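Local structure of protease LasA (Pseudomonas aeruginosa, 3IT5) at residues A[77-82]-A[119-124]. The protein is a secreted zinc metallopeptidase that degrades elastin and cuts staphylococcal pentaglycine cross-links, preferring to cleave after Gly-Gly and before Ala or Gly. Residues are numbered along the deposited sequence; the frame is centred on the assembly and turned at random.
With ZN (zinc ion), chain E.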
loop_
_atom_site.group_PDB
_atom_site.type_symbol
_atom_site.label_atom_id
_atom_site.label_comp_id
_atom_site.label_asym_id
_atom_site.label_seq_id
_atom_site.Cartn_x
_atom_site.Cartn_y
_atom_site.Cartn_z
ATOM N N THR A 77 -2.849 5.013 6.891
ATOM C CA THR A 77 -2.167 4.018 6.078
ATOM C C THR A 77 -0.755 3.779 6.596
ATOM O O THR A 77 -0.067 4.711 7.014
ATOM C CB THR A 77 -2.155 4.406 4.585
ATOM O OG1 THR A 77 -1.800 5.788 4.447
ATOM C CG2 THR A 77 -3.529 4.178 3.967
ATOM N N ASN A 78 -0.343 2.517 6.590
ATOM C CA ASN A 78 1.002 2.149 6.998
ATOM C C ASN A 78 1.853 1.724 5.808
ATOM O O ASN A 78 1.347 1.140 4.850
ATOM C CB ASN A 78 0.957 1.041 8.048
ATOM C CG ASN A 78 2.175 1.043 8.944
ATOM O OD1 ASN A 78 2.304 1.887 9.834
ATOM N ND2 ASN A 78 3.081 0.098 8.713
ATOM N N TYR A 79 3.147 2.021 5.885
ATOM C CA TYR A 79 4.086 1.777 4.798
ATOM C C TYR A 79 5.342 1.144 5.387
ATOM O O TYR A 79 6.087 1.795 6.121
ATOM C CB TYR A 79 4.434 3.088 4.079
ATOM C CG TYR A 79 3.225 3.870 3.617
ATOM C CD1 TYR A 79 2.492 4.662 4.513
ATOM C CD2 TYR A 79 2.806 3.816 2.293
ATOM C CE1 TYR A 79 1.378 5.363 4.099
ATOM C CE2 TYR A 79 1.695 4.526 1.868
ATOM C CZ TYR A 79 0.984 5.292 2.773
ATOM O OH TYR A 79 -0.118 5.998 2.347
ATOM N N TYR A 80 5.560 -0.132 5.080
ATOM C CA TYR A 80 6.716 -0.851 5.601
ATOM C C TYR A 80 7.592 -1.317 4.446
ATOM O O TYR A 80 7.173 -1.283 3.284
ATOM C CB TYR A 80 6.275 -2.017 6.508
ATOM C CG TYR A 80 7.400 -2.666 7.298
ATOM C CD1 TYR A 80 8.249 -1.902 8.104
ATOM C CD2 TYR A 80 7.605 -4.043 7.251
ATOM C CE1 TYR A 80 9.280 -2.499 8.833
ATOM C CE2 TYR A 80 8.637 -4.649 7.979
ATOM C CZ TYR A 80 9.466 -3.874 8.759
ATOM O OH TYR A 80 10.477 -4.470 9.469
ATOM N N HIS A 81 8.811 -1.744 4.774
ATOM C CA HIS A 81 9.857 -2.023 3.786
ATOM C C HIS A 81 10.220 -0.748 3.014
ATOM O O HIS A 81 10.402 -0.775 1.801
ATOM C CB HIS A 81 9.457 -3.140 2.816
ATOM C CG HIS A 81 8.998 -4.401 3.481
ATOM N ND1 HIS A 81 9.723 -5.036 4.469
ATOM C CD2 HIS A 81 7.905 -5.170 3.262
ATOM C CE1 HIS A 81 9.082 -6.130 4.845
ATOM N NE2 HIS A 81 7.978 -6.235 4.127
ATOM N N MET A 82 10.319 0.363 3.740
ATOM C CA MET A 82 10.661 1.661 3.160
ATOM C C MET A 82 12.159 1.922 3.231
ATOM O O MET A 82 12.886 1.256 3.971
ATOM C CB MET A 82 9.913 2.786 3.880
ATOM C CG MET A 82 8.402 2.780 3.697
ATOM S SD MET A 82 7.893 3.159 2.013
ATOM C CE MET A 82 8.481 4.848 1.821
ATOM N N PRO A 119 12.396 -7.053 -3.006
ATOM C CA PRO A 119 11.918 -5.663 -2.917
ATOM C C PRO A 119 10.419 -5.512 -3.207
ATOM O O PRO A 119 9.935 -5.973 -4.245
ATOM C CB PRO A 119 12.736 -4.937 -3.993
ATOM C CG PRO A 119 13.973 -5.759 -4.148
ATOM C CD PRO A 119 13.541 -7.181 -3.931
ATOM N N HIS A 120 9.713 -4.871 -2.276
ATOM C CA HIS A 120 8.291 -4.534 -2.412
ATOM C C HIS A 120 7.857 -3.563 -1.306
ATOM O O HIS A 120 8.570 -3.369 -0.319
ATOM C CB HIS A 120 7.412 -5.795 -2.378
ATOM C CG HIS A 120 7.378 -6.484 -1.045
ATOM N ND1 HIS A 120 8.354 -7.367 -0.636
ATOM C CD2 HIS A 120 6.482 -6.423 -0.031
ATOM C CE1 HIS A 120 8.064 -7.816 0.572
ATOM N NE2 HIS A 120 6.931 -7.261 0.961
ATOM N N LEU A 121 6.692 -2.947 -1.491
ATOM C CA LEU A 121 6.054 -2.181 -0.425
ATOM C C LEU A 121 4.945 -3.000 0.243
ATOM O O LEU A 121 4.054 -3.514 -0.434
ATOM C CB LEU A 121 5.482 -0.864 -0.968
ATOM C CG LEU A 121 4.474 -0.124 -0.075
ATOM C CD1 LEU A 121 5.156 0.567 1.106
ATOM C CD2 LEU A 121 3.653 0.871 -0.885
ATOM N N HIS A 122 5.020 -3.118 1.568
ATOM C CA HIS A 122 3.939 -3.665 2.384
ATOM C C HIS A 122 3.100 -2.484 2.886
ATOM O O HIS A 122 3.603 -1.609 3.588
ATOM C CB HIS A 122 4.528 -4.503 3.532
ATOM C CG HIS A 122 3.549 -4.877 4.603
ATOM N ND1 HIS A 122 2.793 -6.028 4.555
ATOM C CD2 HIS A 122 3.235 -4.270 5.773
ATOM C CE1 HIS A 122 2.045 -6.107 5.640
ATOM N NE2 HIS A 122 2.285 -5.047 6.391
ATOM N N PHE A 123 1.822 -2.470 2.509
ATOM C CA PHE A 123 0.961 -1.291 2.658
ATOM C C PHE A 123 -0.342 -1.648 3.381
ATOM O O PHE A 123 -1.110 -2.477 2.900
ATOM C CB PHE A 123 0.709 -0.697 1.263
ATOM C CG PHE A 123 -0.422 0.289 1.191
ATOM C CD1 PHE A 123 -0.264 1.589 1.659
ATOM C CD2 PHE A 123 -1.633 -0.068 0.601
ATOM C CE1 PHE A 123 -1.303 2.512 1.568
ATOM C CE2 PHE A 123 -2.683 0.850 0.506
ATOM C CZ PHE A 123 -2.517 2.139 0.993
ATOM N N SER A 124 -0.585 -1.014 4.529
ATOM C CA SER A 124 -1.688 -1.406 5.425
ATOM C C SER A 124 -2.720 -0.313 5.705
ATOM O O SER A 124 -2.379 0.863 5.817
ATOM C CB SER A 124 -1.130 -1.897 6.761
ATOM O OG SER A 124 -0.099 -2.849 6.571
HETATM ZN ZN ZN E . 3.096 -7.553 2.975
HETATM O O HOH W 1 2.164 -1.500 6.350
HETATM O O HOH W 2 5.158 -7.926 3.063
#
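N78 and Y80 pair with S124 and H122 as the hydrogen-bonded positions of two antiparallel neighbouring strands, whose axes run at 162° and 4.6 Å apart. Three of the four amide bonds are firm, Y80 N to H122 O being nearly straight; the return bond from H122 N to Y80 O is weak at 3.3 Å, beside the break at H81 in strand 75-83. The alternation of the strands sorts side chains by chemistry. On the catalytic face, H122 holds the zinc ion through ND1 at 2.2 Å, H23 and D36 completing the protein ligands; with CG anti to the backbone N (chi1 168°), the H122 ring rises from the sheet to the metal, while NE2 is bonded to N25. The H81 and H120 rings meet obliquely, H81 CD2 lying 3.3 Å from H120 NE2, and a zinc-bound water lies in the plane of both rings, 2.8 Å from H120 NE2 but only weakly bonded to H81 NE2. Imidazoles suit these places, one nitrogen being fixed by a backbone carbonyl (A109 O for H81, G118 O for H120) while the other faces the water, consistent with their inferred proton-transfer roles. Farther along, N78 and S124 reach a second water with an amide and a hydroxyl, H122 giving its backbone O; R68 also holds N78 OD1, and S34 holds S124 OG. The other face is largely apolar: Y79 and F123 lie side by side, pointing the same way, ring planes oblique at 52° and Y79 CE2 3.5 Å from F123 CD1; L121 CD1 packs against the adjacent Y79 CB and M82 SD. Y79 OH bonds T77 OG1 (2.7 Å) and A54 N. Within the large antiparallel sheet, strand 66-70 flanks 75-83, strand 34-38 flanks 121-127, and V51 of strand 50-52 covers the apolar face.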